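Local coordinates for protein aminoglycoside acetyltransferase meta-AAC0020 (Uncultured bacterium, PDB 5F47) that probably acetylates aminoglycoside antibiotics with acetyl-coenzyme A as the acetyl donor, acting as a GNAT-family resistance enzyme, at residues Y58-L63 with L72-L77; L86-D91 with E122-A127; A33-K38 with D91-T96. All coordinates share one frame; numbering follows the deposited sequence.

Overall arrangement
Interaction 3 opens at 33-38, where helix 21-34 ends, and closes at 91-96. Interaction 1 is nested inside the loop that interaction 3 closes. It joins the hairpin of strands 57-64 and 67-77. Strand 86-94 then follows in the sheet, tied to strand 67-77 by backbone pairs such as Y75 with Y88 and T73 with D91. Its first part opens interaction 2. Its second part closes interaction 3, and D91 is shared by both. The chain then runs through helix 103-117 to strand 122-128, where interaction 2 closes a beta-alpha-beta unit. Interactions 2 and 3 therefore cross. Together the three contacts join the central strands, strand 122-128, last in this chain's sheet order, and the N-terminal helix.

Interaction 1 of 3, residues Y58-L63 with L72-L77; sequences YVFVAL and LTSYVL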
ATOM      1  N   TYR B  58       6.795   2.683   9.766  1.00 14.18           N
ATOM      2  CA  TYR B  58       6.795   3.630  10.882  1.00 15.43           C
ATOM      3  C   TYR B  58       5.442   3.664  11.575  1.00 15.11           C
ATOM      4  O   TYR B  58       4.402   3.781  10.931  1.00 13.84           O
ATOM      5  CB  TYR B  58       7.159   5.038  10.411  1.00 16.71           C
ATOM      6  CG  TYR B  58       8.587   5.205   9.988  1.00 17.97           C
ATOM      7  CD1 TYR B  58       9.588   5.385  10.934  1.00 21.30           C
ATOM      8  CD2 TYR B  58       8.937   5.213   8.651  1.00 19.58           C
ATOM      9  CE1 TYR B  58      10.909   5.561  10.557  1.00 24.93           C
ATOM     10  CE2 TYR B  58      10.254   5.392   8.265  1.00 23.45           C
ATOM     11  CZ  TYR B  58      11.230   5.558   9.223  1.00 26.09           C
ATOM     12  OH  TYR B  58      12.539   5.743   8.844  1.00 29.68           O
ATOM     13  N   VAL B  59       5.493   3.629  12.904  1.00 15.80           N
ATOM     14  CA  VAL B  59       4.314   3.592  13.753  1.00 15.40           C
ATOM     15  C   VAL B  59       4.273   4.854  14.603  1.00 16.98           C
ATOM     16  O   VAL B  59       5.277   5.230  15.216  1.00 17.55           O
ATOM     17  CB  VAL B  59       4.326   2.365  14.683  1.00 14.49           C
ATOM     18  CG1 VAL B  59       3.050   2.299  15.500  1.00 15.88           C
ATOM     19  CG2 VAL B  59       4.500   1.078  13.882  1.00 14.17           C
ATOM     20  N   PHE B  60       3.127   5.527  14.626  1.00 15.20           N
ATOM     21  CA  PHE B  60       2.966   6.688  15.493  1.00 17.12           C
ATOM     22  C   PHE B  60       1.898   6.376  16.520  1.00 17.35           C
ATOM     23  O   PHE B  60       0.853   5.830  16.172  1.00 18.77           O
ATOM     24  CB  PHE B  60       2.584   7.927  14.686  1.00 18.93           C
ATOM     25  CG  PHE B  60       3.658   8.391  13.743  1.00 19.57           C
ATOM     26  CD1 PHE B  60       3.849   7.746  12.531  1.00 20.67           C
ATOM     27  CD2 PHE B  60       4.482   9.449  14.075  1.00 22.85           C
ATOM     28  CE1 PHE B  60       4.843   8.159  11.662  1.00 22.31           C
ATOM     29  CE2 PHE B  60       5.474   9.869  13.201  1.00 23.70           C
ATOM     30  CZ  PHE B  60       5.655   9.200  11.999  1.00 22.52           C
ATOM     31  N   VAL B  61       2.148   6.720  17.776  1.00 19.16           N
ATOM     32  CA  VAL B  61       1.171   6.456  18.825  1.00 18.89           C
ATOM     33  C   VAL B  61       0.805   7.686  19.636  1.00 18.79           C
ATOM     34  O   VAL B  61       1.549   8.668  19.709  1.00 19.70           O
ATOM     35  CB  VAL B  61       1.661   5.355  19.793  1.00 19.98           C
ATOM     36  CG1 VAL B  61       1.916   4.057  19.025  1.00 18.95           C
ATOM     37  CG2 VAL B  61       2.909   5.779  20.563  1.00 21.09           C
ATOM     38  N   ALA B  62      -0.370   7.615  20.247  1.00 19.49           N
ATOM     39  CA  ALA B  62      -0.821   8.645  21.173  1.00 19.62           C
ATOM     40  C   ALA B  62      -0.864   8.053  22.562  1.00 21.29           C
ATOM     41  O   ALA B  62      -1.380   6.951  22.756  1.00 21.92           O
ATOM     42  CB  ALA B  62      -2.178   9.171  20.774  1.00 21.10           C
ATOM     43  N   LEU B  63      -0.326   8.787  23.533  1.00 22.78           N
ATOM     44  CA  LEU B  63      -0.178   8.276  24.884  1.00 26.26           C
ATOM     45  C   LEU B  63      -0.810   9.212  25.886  1.00 27.60           C
ATOM     46  O   LEU B  63      -0.631  10.426  25.803  1.00 27.11           O
ATOM     47  CB  LEU B  63       1.295   8.104  25.231  1.00 29.08           C
ATOM     48  CG  LEU B  63       2.057   6.991  24.524  1.00 29.31           C
ATOM     49  CD1 LEU B  63       3.458   7.465  24.197  1.00 30.36           C
ATOM     50  CD2 LEU B  63       2.106   5.771  25.420  1.00 31.65           C
ATOM     51  N   LEU B  72      -1.274   4.944  14.552  1.00 13.38           N
ATOM     52  CA  LEU B  72      -1.398   4.592  13.149  1.00 15.88           C
ATOM     53  C   LEU B  72      -0.125   3.914  12.688  1.00 15.78           C
ATOM     54  O   LEU B  72       0.937   4.068  13.282  1.00 15.76           O
ATOM     55  CB  LEU B  72      -1.734   5.819  12.283  1.00 18.42           C
ATOM     56  CG  LEU B  72      -0.731   6.935  12.000  1.00 15.85           C
ATOM     57  CD1 LEU B  72       0.362   6.514  11.013  1.00 15.91           C
ATOM     58  CD2 LEU B  72      -1.489   8.153  11.451  1.00 16.63           C
ATOM     59  N   THR B  73      -0.254   3.143  11.619  1.00 13.21           N
ATOM     60  CA  THR B  73       0.865   2.432  11.015  1.00 12.80           C
ATOM     61  C   THR B  73       1.041   2.960   9.607  1.00 13.01           C
ATOM     62  O   THR B  73       0.056   3.331   8.954  1.00 13.35           O
ATOM     63  CB  THR B  73       0.611   0.924  10.979  1.00 13.41           C
ATOM     64  OG1 THR B  73      -0.645   0.685  10.316  1.00 14.64           O
ATOM     65  CG2 THR B  73       0.535   0.364  12.396  1.00 15.03           C
ATOM     66  N   SER B  74       2.288   2.997   9.137  1.00 12.73           N
ATOM     67  CA  SER B  74       2.538   3.540   7.800  1.00 11.46           C
ATOM     68  C   SER B  74       3.705   2.792   7.138  1.00 12.19           C
ATOM     69  O   SER B  74       4.644   2.359   7.806  1.00 13.53           O
ATOM     70  CB  SER B  74       2.787   5.069   7.864  1.00 12.30           C
ATOM     71  OG  SER B  74       3.960   5.370   8.597  1.00 14.23           O
ATOM     72  N   TYR B  75       3.584   2.612   5.822  1.00 13.09           N
ATOM     73  CA  TYR B  75       4.581   1.937   4.990  1.00 11.71           C
ATOM     74  C   TYR B  75       5.168   2.909   3.982  1.00 12.14           C
ATOM     75  O   TYR B  75       4.436   3.642   3.310  1.00 14.67           O
ATOM     76  CB  TYR B  75       3.948   0.772   4.218  1.00 11.21           C
ATOM     77  CG  TYR B  75       3.446  -0.355   5.077  1.00 13.44           C
ATOM     78  CD1 TYR B  75       2.166  -0.309   5.624  1.00 11.49           C
ATOM     79  CD2 TYR B  75       4.236  -1.465   5.324  1.00 13.50           C
ATOM     80  CE1 TYR B  75       1.686  -1.353   6.414  1.00 12.29           C
ATOM     81  CE2 TYR B  75       3.765  -2.530   6.119  1.00 13.51           C
ATOM     82  CZ  TYR B  75       2.489  -2.448   6.668  1.00 15.25           C
ATOM     83  OH  TYR B  75       1.999  -3.488   7.431  1.00 15.63           O
ATOM     84  N   VAL B  76       6.486   2.881   3.873  1.00 12.79           N
ATOM     85  CA  VAL B  76       7.164   3.631   2.827  1.00 13.33           C
ATOM     86  C   VAL B  76       7.110   2.849   1.521  1.00 13.63           C
ATOM     87  O   VAL B  76       7.487   1.664   1.476  1.00 15.63           O
ATOM     88  CB  VAL B  76       8.618   3.883   3.228  1.00 14.83           C
ATOM     89  CG1 VAL B  76       9.374   4.620   2.110  1.00 16.83           C
ATOM     90  CG2 VAL B  76       8.657   4.653   4.553  1.00 17.09           C
ATOM     91  N   LEU B  77       6.643   3.513   0.475  1.00 12.12           N
ATOM     92  CA  LEU B  77       6.676   2.944  -0.869  1.00 12.58           C
ATOM     93  C   LEU B  77       7.591   3.772  -1.768  1.00 12.57           C
ATOM     94  O   LEU B  77       7.214   4.860  -2.226  1.00 13.62           O
ATOM     95  CB  LEU B  77       5.265   2.891  -1.459  1.00 14.15           C
ATOM     96  CG  LEU B  77       4.170   2.215  -0.618  1.00 16.47           C
ATOM     97  CD1 LEU B  77       2.832   2.289  -1.354  1.00 17.57           C
ATOM     98  CD2 LEU B  77       4.522   0.763  -0.255  1.00 17.27           C
TER
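The backbone carbonyl of Y58 receives two donors from S74. One is the hydroxyl, with OG of S74 2.9 Å from O of Y58. The other is the amide N of S74, but that bond is bent to 128° and weak. OG of S74 sits between its own backbone N and carbonyl carbon (chi1 64°), which brings it beside the strand 57-64. It approaches the carbonyl tilted from the plane. The same hydroxyl also bonds to Y115 OH on helix 103-117, so this buried oxygen has partners on both the sheet and the helix.

In return, N of Y58 bonds to O of S74 at 2.9 Å, and the bond is nearly straight. The next hydrogen-bonded pair is F60 with L72. N of F60 reaches O of L72 at 3.0 Å, and N of L72 reaches O of F60 at 2.8 Å. O of L72 also takes a CA-H contact from V59, with CA of V59 3.4 Å away. V59 and T73 form the non-hydrogen-bonded pair between them. OG1 of T73 bonds to D91 N and to Y80 OH of the second subunit.

The apolar contacts are on the face of Y58, F60 and L72. The Y58 ring turns its edge to V76, with CE2 of Y58 4.1 Å from CG2 of V76. F60 and L72 lie side by side and point the same way, with CD1 of F60 4.0 Å from CD1 of L72. Helix 103-117 covers this face. The arrangement is an antiparallel beta hairpin in the centre of the mixed sheet of the GNAT fold.

Interaction 2 of 3, residues L86-D91 with E122-A127; sequences LAYIYD and EVFVQA
The Y88 and F124 rings lie nearly parallel, at 12°, but are slid apart and barely overlap. Over one face of Y88 comes the corner of F124, with CE2 of F124 3.3 Å from CD1 of Y88. The edge of Y88 faces O of F124 and the amide oxygen of Q126. One face of F124 carries CA and CB of Y88. Its edge meets CB of L86 and NE2 of Q126. F124 CG sits between its backbone N and carbonyl carbon (chi1 65°), which swings the ring toward strand 86-94.

OH of Y88 donates to OE1 of Q126 at 2.7 Å, in the carbonyl plane and on a lone pair. On the opposite side of the sheet, with A87 and V125, CD1 of I89 packs on CG1 of V123 at 3.6 Å. The sheet continues into a strand of the second subunit beyond 122-128.

Direct backbone bonds run from A87 N to E122 O, F124 N to A87 O, and I89 N to F124 O. Further on, water bridges I89 O to Q126 N, 2.7 Å and 2.9 Å away. A second water joins Y90 O and Q126 O. This exchange of direct bonds for water implies strands that part here, consistent with the gap that holds the pantetheine arm of coenzyme A in GNAT relatives.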
ATOM      1  N   LEU B  86       6.487   7.683  -1.461  1.00 14.26           N
ATOM      2  CA  LEU B  86       5.145   7.789  -0.911  1.00 14.57           C
ATOM      3  C   LEU B  86       5.127   7.161   0.470  1.00 13.37           C
ATOM      4  O   LEU B  86       5.886   6.249   0.758  1.00 12.98           O
ATOM      5  CB  LEU B  86       4.114   7.061  -1.780  1.00 14.54           C
ATOM      6  CG  LEU B  86       4.018   7.461  -3.250  1.00 15.74           C
ATOM      7  CD1 LEU B  86       3.097   6.517  -3.995  1.00 17.23           C
ATOM      8  CD2 LEU B  86       3.527   8.887  -3.420  1.00 16.50           C
ATOM      9  N   ALA B  87       4.229   7.640   1.313  1.00 13.53           N
ATOM     10  CA  ALA B  87       3.885   6.920   2.527  1.00 13.51           C
ATOM     11  C   ALA B  87       2.416   6.515   2.507  1.00 11.58           C
ATOM     12  O   ALA B  87       1.527   7.324   2.202  1.00 14.53           O
ATOM     13  CB  ALA B  87       4.186   7.765   3.745  1.00 16.04           C
ATOM     14  N   TYR B  88       2.173   5.267   2.871  1.00 12.06           N
ATOM     15  CA  TYR B  88       0.851   4.655   2.894  1.00 11.51           C
ATOM     16  C   TYR B  88       0.436   4.452   4.334  1.00 12.30           C
ATOM     17  O   TYR B  88       0.997   3.596   5.007  1.00 12.45           O
ATOM     18  CB  TYR B  88       0.925   3.297   2.175  1.00 12.63           C
ATOM     19  CG  TYR B  88      -0.347   2.527   2.023  1.00 13.56           C
ATOM     20  CD1 TYR B  88      -1.590   3.111   2.199  1.00 15.34           C
ATOM     21  CD2 TYR B  88      -0.295   1.183   1.681  1.00 16.00           C
ATOM     22  CE1 TYR B  88      -2.750   2.371   2.041  1.00 17.39           C
ATOM     23  CE2 TYR B  88      -1.448   0.444   1.510  1.00 18.63           C
ATOM     24  CZ  TYR B  88      -2.668   1.042   1.684  1.00 18.29           C
ATOM     25  OH  TYR B  88      -3.803   0.299   1.508  1.00 20.35           O
ATOM     26  N   ILE B  89      -0.520   5.233   4.820  1.00 11.49           N
ATOM     27  CA  ILE B  89      -1.090   4.968   6.144  1.00 12.38           C
ATOM     28  C   ILE B  89      -2.030   3.781   6.016  1.00 12.62           C
ATOM     29  O   ILE B  89      -2.996   3.835   5.250  1.00 15.22           O
ATOM     30  CB  ILE B  89      -1.849   6.185   6.691  1.00 12.88           C
ATOM     31  CG1 ILE B  89      -0.885   7.357   6.906  1.00 12.39           C
ATOM     32  CG2 ILE B  89      -2.546   5.824   8.018  1.00 14.71           C
ATOM     33  CD1 ILE B  89      -1.617   8.681   7.257  1.00 21.80           C
ATOM     34  N   TYR B  90      -1.742   2.705   6.748  1.00 12.58           N
ATOM     35  CA  TYR B  90      -2.519   1.499   6.586  1.00 12.49           C
ATOM     36  C   TYR B  90      -3.681   1.404   7.578  1.00 14.47           C
ATOM     37  O   TYR B  90      -4.807   1.071   7.189  1.00 16.50           O
ATOM     38  CB  TYR B  90      -1.605   0.259   6.706  1.00 14.08           C
ATOM     39  CG  TYR B  90      -2.340  -0.988   6.310  1.00 14.98           C
ATOM     40  CD1 TYR B  90      -2.491  -1.335   4.967  1.00 17.04           C
ATOM     41  CD2 TYR B  90      -2.959  -1.780   7.276  1.00 16.22           C
ATOM     42  CE1 TYR B  90      -3.220  -2.483   4.606  1.00 19.04           C
ATOM     43  CE2 TYR B  90      -3.687  -2.916   6.924  1.00 19.83           C
ATOM     44  CZ  TYR B  90      -3.811  -3.261   5.596  1.00 20.79           C
ATOM     45  OH  TYR B  90      -4.549  -4.391   5.297  1.00 26.13           O
ATOM     46  N   ASP B  91      -3.391   1.627   8.859  1.00 14.93           N
ATOM     47  CA  ASP B  91      -4.417   1.635   9.916  1.00 15.32           C
ATOM     48  C   ASP B  91      -4.286   2.865  10.783  1.00 14.26           C
ATOM     49  O   ASP B  91      -3.191   3.330  11.027  1.00 14.87           O
ATOM     50  CB  ASP B  91      -4.290   0.415  10.836  1.00 16.68           C
ATOM     51  CG  ASP B  91      -4.986  -0.814  10.316  1.00 20.33           C
ATOM     52  OD1 ASP B  91      -6.088  -0.720   9.716  1.00 21.24           O
ATOM     53  OD2 ASP B  91      -4.431  -1.915  10.556  1.00 20.88           O
ATOM     54  N   GLU B 122       4.143  12.503  -0.948  1.00 16.72           N
ATOM     55  CA  GLU B 122       2.725  12.358  -0.674  1.00 16.11           C
ATOM     56  C   GLU B 122       2.506  11.304   0.385  1.00 14.85           C
ATOM     57  O   GLU B 122       3.237  10.318   0.439  1.00 14.17           O
ATOM     58  CB  GLU B 122       2.007  11.963  -1.951  1.00 17.68           C
ATOM     59  CG  GLU B 122       0.514  11.779  -1.859  1.00 20.69           C
ATOM     60  CD  GLU B 122      -0.023  11.164  -3.127  1.00 23.39           C
ATOM     61  OE1 GLU B 122      -0.453   9.994  -3.090  1.00 24.56           O
ATOM     62  OE2 GLU B 122       0.014  11.846  -4.171  1.00 24.35           O
ATOM     63  N   VAL B 123       1.496  11.522   1.221  1.00 14.09           N
ATOM     64  CA  VAL B 123       1.016  10.512   2.153  1.00 14.43           C
ATOM     65  C   VAL B 123      -0.386  10.166   1.702  1.00 13.18           C
ATOM     66  O   VAL B 123      -1.142  11.059   1.367  1.00 14.75           O
ATOM     67  CB  VAL B 123       1.002  11.042   3.596  1.00 13.42           C
ATOM     68  CG1 VAL B 123       0.414  10.040   4.554  1.00 13.86           C
ATOM     69  CG2 VAL B 123       2.413  11.444   4.056  1.00 16.89           C
ATOM     70  N   PHE B 124      -0.752   8.886   1.665  1.00 12.98           N
ATOM     71  CA  PHE B 124      -2.144   8.550   1.364  1.00 13.48           C
ATOM     72  C   PHE B 124      -2.725   7.520   2.325  1.00 12.50           C
ATOM     73  O   PHE B 124      -1.999   6.820   3.038  1.00 12.94           O
ATOM     74  CB  PHE B 124      -2.306   8.085  -0.105  1.00 14.72           C
ATOM     75  CG  PHE B 124      -1.588   6.793  -0.452  1.00 13.94           C
ATOM     76  CD1 PHE B 124      -0.240   6.785  -0.761  1.00 15.11           C
ATOM     77  CD2 PHE B 124      -2.283   5.603  -0.494  1.00 16.71           C
ATOM     78  CE1 PHE B 124       0.414   5.591  -1.104  1.00 16.62           C
ATOM     79  CE2 PHE B 124      -1.644   4.421  -0.856  1.00 15.90           C
ATOM     80  CZ  PHE B 124      -0.306   4.418  -1.153  1.00 14.85           C
ATOM     81  N   VAL B 125      -4.049   7.452   2.338  1.00 14.00           N
ATOM     82  CA  VAL B 125      -4.783   6.620   3.297  1.00 14.80           C
ATOM     83  C   VAL B 125      -6.147   6.307   2.704  1.00 18.13           C
ATOM     84  O   VAL B 125      -6.675   7.060   1.874  1.00 18.43           O
ATOM     85  CB  VAL B 125      -4.912   7.338   4.668  1.00 16.14           C
ATOM     86  CG1 VAL B 125      -5.772   8.599   4.542  1.00 17.04           C
ATOM     87  CG2 VAL B 125      -5.508   6.408   5.736  1.00 17.71           C
ATOM     88  N   GLN B 126      -6.733   5.188   3.116  1.00 18.88           N
ATOM     89  CA  GLN B 126      -8.045   4.817   2.614  1.00 23.37           C
ATOM     90  C   GLN B 126      -9.027   4.552   3.744  1.00 25.29           C
ATOM     91  O   GLN B 126      -8.641   4.232   4.873  1.00 26.56           O
ATOM     92  CB  GLN B 126      -7.914   3.602   1.705  1.00 26.10           C
ATOM     93  CG  GLN B 126      -7.177   3.916   0.413  1.00 27.71           C
ATOM     94  CD  GLN B 126      -6.047   2.972   0.148  1.00 29.35           C
ATOM     95  OE1 GLN B 126      -5.877   1.984   0.863  1.00 31.02           O
ATOM     96  NE2 GLN B 126      -5.255   3.265  -0.875  1.00 29.20           N
ATOM     97  N   ALA B 127     -10.301   4.744   3.452  1.00 18.90           N
ATOM     98  CA  ALA B 127     -11.357   4.387   4.372  1.00 18.63           C
ATOM     99  C   ALA B 127     -12.409   3.652   3.570  1.00 19.46           C
ATOM    100  O   ALA B 127     -12.664   3.976   2.413  1.00 17.25           O
ATOM    101  CB  ALA B 127     -11.958   5.617   5.065  1.00 21.32           C
TER
HETATM  102  O   HOH W   1      -5.382   2.984   4.384  1.00 18.48           O
HETATM  103  O   HOH W   2      -7.026   2.505   6.270  1.00 38.41           O

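Interaction 3 of 3, residues A33-K38 with D91-T96; sequences AVFEMK and DLAVDT
D91 lies against F35, and its carboxylate oxygen OD2 is held by two hydroxyls, Y80 OH and Y81 OH of the second subunit. The two bonds hold OD2 and link this end of the contact to the second subunit. OD1 of D91 comes obliquely to the ring, 3.5 Å from CE2 of F35. Ring and carboxylate planes are turned 42° from each other.

F35 reaches the strand with the far end of its ring. Its CG is anti to the carbonyl carbon (chi1 -58°), and the ring extends from there across to 91-93. The ring edge meets a backbone carbonyl, with CZ of F35 3.6 Å from O of L92. That oxygen lies near the ring plane, where the ring hydrogens carry slight positive charge. CZ of F35 also touches CB of A93 at 3.8 Å.

Here the helix 21-34 comes to its end on one face of the GNAT sheet, over strand 86-94. E36 leaves helical geometry with positive phi (50°), and the turn is a Schellman motif. N of E36 bonds back to O of A33 at 3.1 Å. This turn leaves V34 and F35 next to the strand and sends the chain away from it afterwards.

V34 uses both methyl groups. CG1 of V34 lies 4.2 Å from CB of A93. CG2 of V34 sits 3.7 Å from the backbone O of V94. A93 also packs on L30 and F31 of the same helix. L92 and V94 point away from 33-38; L92 packs on helices 132-138 and 103-117, V94 on 103-117.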
ATOM      1  N   ALA B  33      -9.487  -4.319  19.219  1.00 19.75           N
ATOM      2  CA  ALA B  33     -10.674  -3.875  19.941  1.00 21.51           C
ATOM      3  C   ALA B  33     -11.516  -2.921  19.095  1.00 22.60           C
ATOM      4  O   ALA B  33     -12.711  -3.148  18.902  1.00 24.23           O
ATOM      5  CB  ALA B  33     -10.273  -3.225  21.250  1.00 22.45           C
ATOM      6  N   VAL B  34     -10.896  -1.863  18.574  1.00 21.03           N
ATOM      7  CA  VAL B  34     -11.658  -0.827  17.875  1.00 22.38           C
ATOM      8  C   VAL B  34     -12.238  -1.332  16.555  1.00 21.38           C
ATOM      9  O   VAL B  34     -13.379  -0.985  16.218  1.00 22.25           O
ATOM     10  CB  VAL B  34     -10.787   0.426  17.614  1.00 22.56           C
ATOM     11  CG1 VAL B  34     -11.548   1.470  16.779  1.00 24.17           C
ATOM     12  CG2 VAL B  34     -10.363   1.029  18.923  1.00 23.99           C
ATOM     13  N   PHE B  35     -11.476  -2.162  15.838  1.00 18.52           N
ATOM     14  CA  PHE B  35     -11.928  -2.716  14.561  1.00 19.83           C
ATOM     15  C   PHE B  35     -12.762  -3.983  14.787  1.00 21.68           C
ATOM     16  O   PHE B  35     -13.247  -4.601  13.831  1.00 23.35           O
ATOM     17  CB  PHE B  35     -10.746  -3.036  13.648  1.00 18.86           C
ATOM     18  CG  PHE B  35      -9.862  -1.853  13.337  1.00 18.09           C
ATOM     19  CD1 PHE B  35     -10.374  -0.566  13.262  1.00 20.04           C
ATOM     20  CD2 PHE B  35      -8.510  -2.042  13.101  1.00 17.96           C
ATOM     21  CE1 PHE B  35      -9.542   0.519  12.965  1.00 20.91           C
ATOM     22  CE2 PHE B  35      -7.671  -0.963  12.813  1.00 18.35           C
ATOM     23  CZ  PHE B  35      -8.188   0.313  12.734  1.00 18.82           C
ATOM     24  N   GLU B  36     -12.907  -4.363  16.054  1.00 22.32           N
ATOM     25  CA  GLU B  36     -13.709  -5.527  16.451  1.00 24.15           C
ATOM     26  C   GLU B  36     -13.354  -6.790  15.652  1.00 21.53           C
ATOM     27  O   GLU B  36     -14.231  -7.460  15.086  1.00 22.91           O
ATOM     28  CB  GLU B  36     -15.198  -5.211  16.315  1.00 29.43           C
ATOM     29  CG  GLU B  36     -15.671  -4.100  17.259  1.00 35.89           C
ATOM     30  CD  GLU B  36     -17.169  -3.872  17.201  1.00 43.56           C
ATOM     31  OE1 GLU B  36     -17.682  -3.495  16.125  1.00 43.23           O
ATOM     32  OE2 GLU B  36     -17.832  -4.085  18.237  1.00 52.72           O
ATOM     33  N   MET B  37     -12.060  -7.098  15.620  1.00 20.34           N
ATOM     34  CA  MET B  37     -11.530  -8.199  14.822  1.00 19.95           C
ATOM     35  C   MET B  37     -11.886  -9.553  15.421  1.00 21.87           C
ATOM     36  O   MET B  37     -11.680  -9.779  16.604  1.00 24.80           O
ATOM     37  CB  MET B  37     -10.016  -8.061  14.694  1.00 18.71           C
ATOM     38  CG  MET B  37      -9.602  -6.775  13.988  1.00 18.73           C
ATOM     39  SD  MET B  37      -7.812  -6.558  13.864  1.00 18.60           S
ATOM     40  CE  MET B  37      -7.374  -7.978  12.870  1.00 17.80           C
ATOM     41  N   LYS B  38     -12.426 -10.440  14.588  1.00 20.81           N
ATOM     42  CA  LYS B  38     -12.830 -11.770  15.036  1.00 24.70           C
ATOM     43  C   LYS B  38     -11.701 -12.786  14.896  1.00 23.27           C
ATOM     44  O   LYS B  38     -10.967 -12.785  13.904  1.00 23.56           O
ATOM     45  CB  LYS B  38     -14.044 -12.273  14.248  1.00 28.91           C
ATOM     46  CG  LYS B  38     -15.296 -11.428  14.371  1.00 33.61           C
ATOM     47  CD  LYS B  38     -16.476 -12.087  13.653  1.00 39.28           C
ATOM     48  CE  LYS B  38     -17.779 -11.347  13.944  1.00 44.16           C
ATOM     49  NZ  LYS B  38     -17.723  -9.903  13.581  1.00 44.97           N
ATOM     50  N   ASP B  91      -3.391   1.627   8.859  1.00 14.93           N
ATOM     51  CA  ASP B  91      -4.417   1.635   9.916  1.00 15.32           C
ATOM     52  C   ASP B  91      -4.286   2.865  10.783  1.00 14.26           C
ATOM     53  O   ASP B  91      -3.191   3.330  11.027  1.00 14.87           O
ATOM     54  CB  ASP B  91      -4.290   0.415  10.836  1.00 16.68           C
ATOM     55  CG  ASP B  91      -4.986  -0.814  10.316  1.00 20.33           C
ATOM     56  OD1 ASP B  91      -6.088  -0.720   9.716  1.00 21.24           O
ATOM     57  OD2 ASP B  91      -4.431  -1.915  10.556  1.00 20.88           O
ATOM     58  N   LEU B  92      -5.422   3.360  11.262  1.00 15.88           N
ATOM     59  CA  LEU B  92      -5.451   4.426  12.252  0.51 14.61           C
ATOM     60  C   LEU B  92      -6.630   4.150  13.179  1.00 16.12           C
ATOM     61  O   LEU B  92      -7.745   3.884  12.720  1.00 18.45           O
ATOM     62  CB  LEU B  92      -5.576   5.805  11.580  0.51 14.89           C
ATOM     63  CG  LEU B  92      -5.676   7.049  12.466  0.51 16.12           C
ATOM     64  CD1 LEU B  92      -5.114   8.250  11.736  0.51 16.32           C
ATOM     65  CD2 LEU B  92      -7.115   7.325  12.878  0.51 16.88           C
ATOM     66  N   ALA B  93      -6.389   4.194  14.483  1.00 15.78           N
ATOM     67  CA  ALA B  93      -7.467   4.001  15.427  1.00 17.77           C
ATOM     68  C   ALA B  93      -7.234   4.797  16.685  1.00 18.77           C
ATOM     69  O   ALA B  93      -6.093   5.038  17.078  1.00 18.86           O
ATOM     70  CB  ALA B  93      -7.639   2.511  15.771  1.00 19.23           C
ATOM     71  N   VAL B  94      -8.336   5.183  17.312  1.00 19.32           N
ATOM     72  CA  VAL B  94      -8.318   5.845  18.606  1.00 19.59           C
ATOM     73  C   VAL B  94      -9.280   5.116  19.534  1.00 21.37           C
ATOM     74  O   VAL B  94     -10.379   4.732  19.123  1.00 22.23           O
ATOM     75  CB  VAL B  94      -8.688   7.333  18.476  1.00 22.36           C
ATOM     76  CG1 VAL B  94      -8.820   7.999  19.855  1.00 25.02           C
ATOM     77  CG2 VAL B  94      -7.640   8.047  17.644  1.00 22.39           C
ATOM     78  N   ASP B  95      -8.821   4.876  20.757  1.00 23.23           N
ATOM     79  CA  ASP B  95      -9.623   4.304  21.839  1.00 27.14           C
ATOM     80  C   ASP B  95     -11.025   4.906  21.842  1.00 28.26           C
ATOM     81  O   ASP B  95     -11.176   6.126  21.789  1.00 26.05           O
ATOM     82  CB  ASP B  95      -8.918   4.570  23.176  1.00 30.94           C
ATOM     83  CG  ASP B  95      -9.525   3.811  24.342  1.00 36.55           C
ATOM     84  OD1 ASP B  95     -10.767   3.745  24.463  1.00 38.41           O
ATOM     85  OD2 ASP B  95      -8.736   3.306  25.167  1.00 39.44           O
ATOM     86  N   THR B  96     -12.047   4.063  21.899  1.00 31.46           N
ATOM     87  CA  THR B  96     -13.423   4.546  21.864  1.00 35.46           C
ATOM     88  C   THR B  96     -13.721   5.523  23.008  1.00 37.47           C
ATOM     89  O   THR B  96     -14.578   6.394  22.876  1.00 38.71           O
ATOM     90  CB  THR B  96     -14.417   3.379  21.917  1.00 39.33           C
ATOM     91  OG1 THR B  96     -14.142   2.580  23.069  1.00 42.17           O
ATOM     92  CG2 THR B  96     -14.287   2.514  20.674  1.00 38.95           C
TER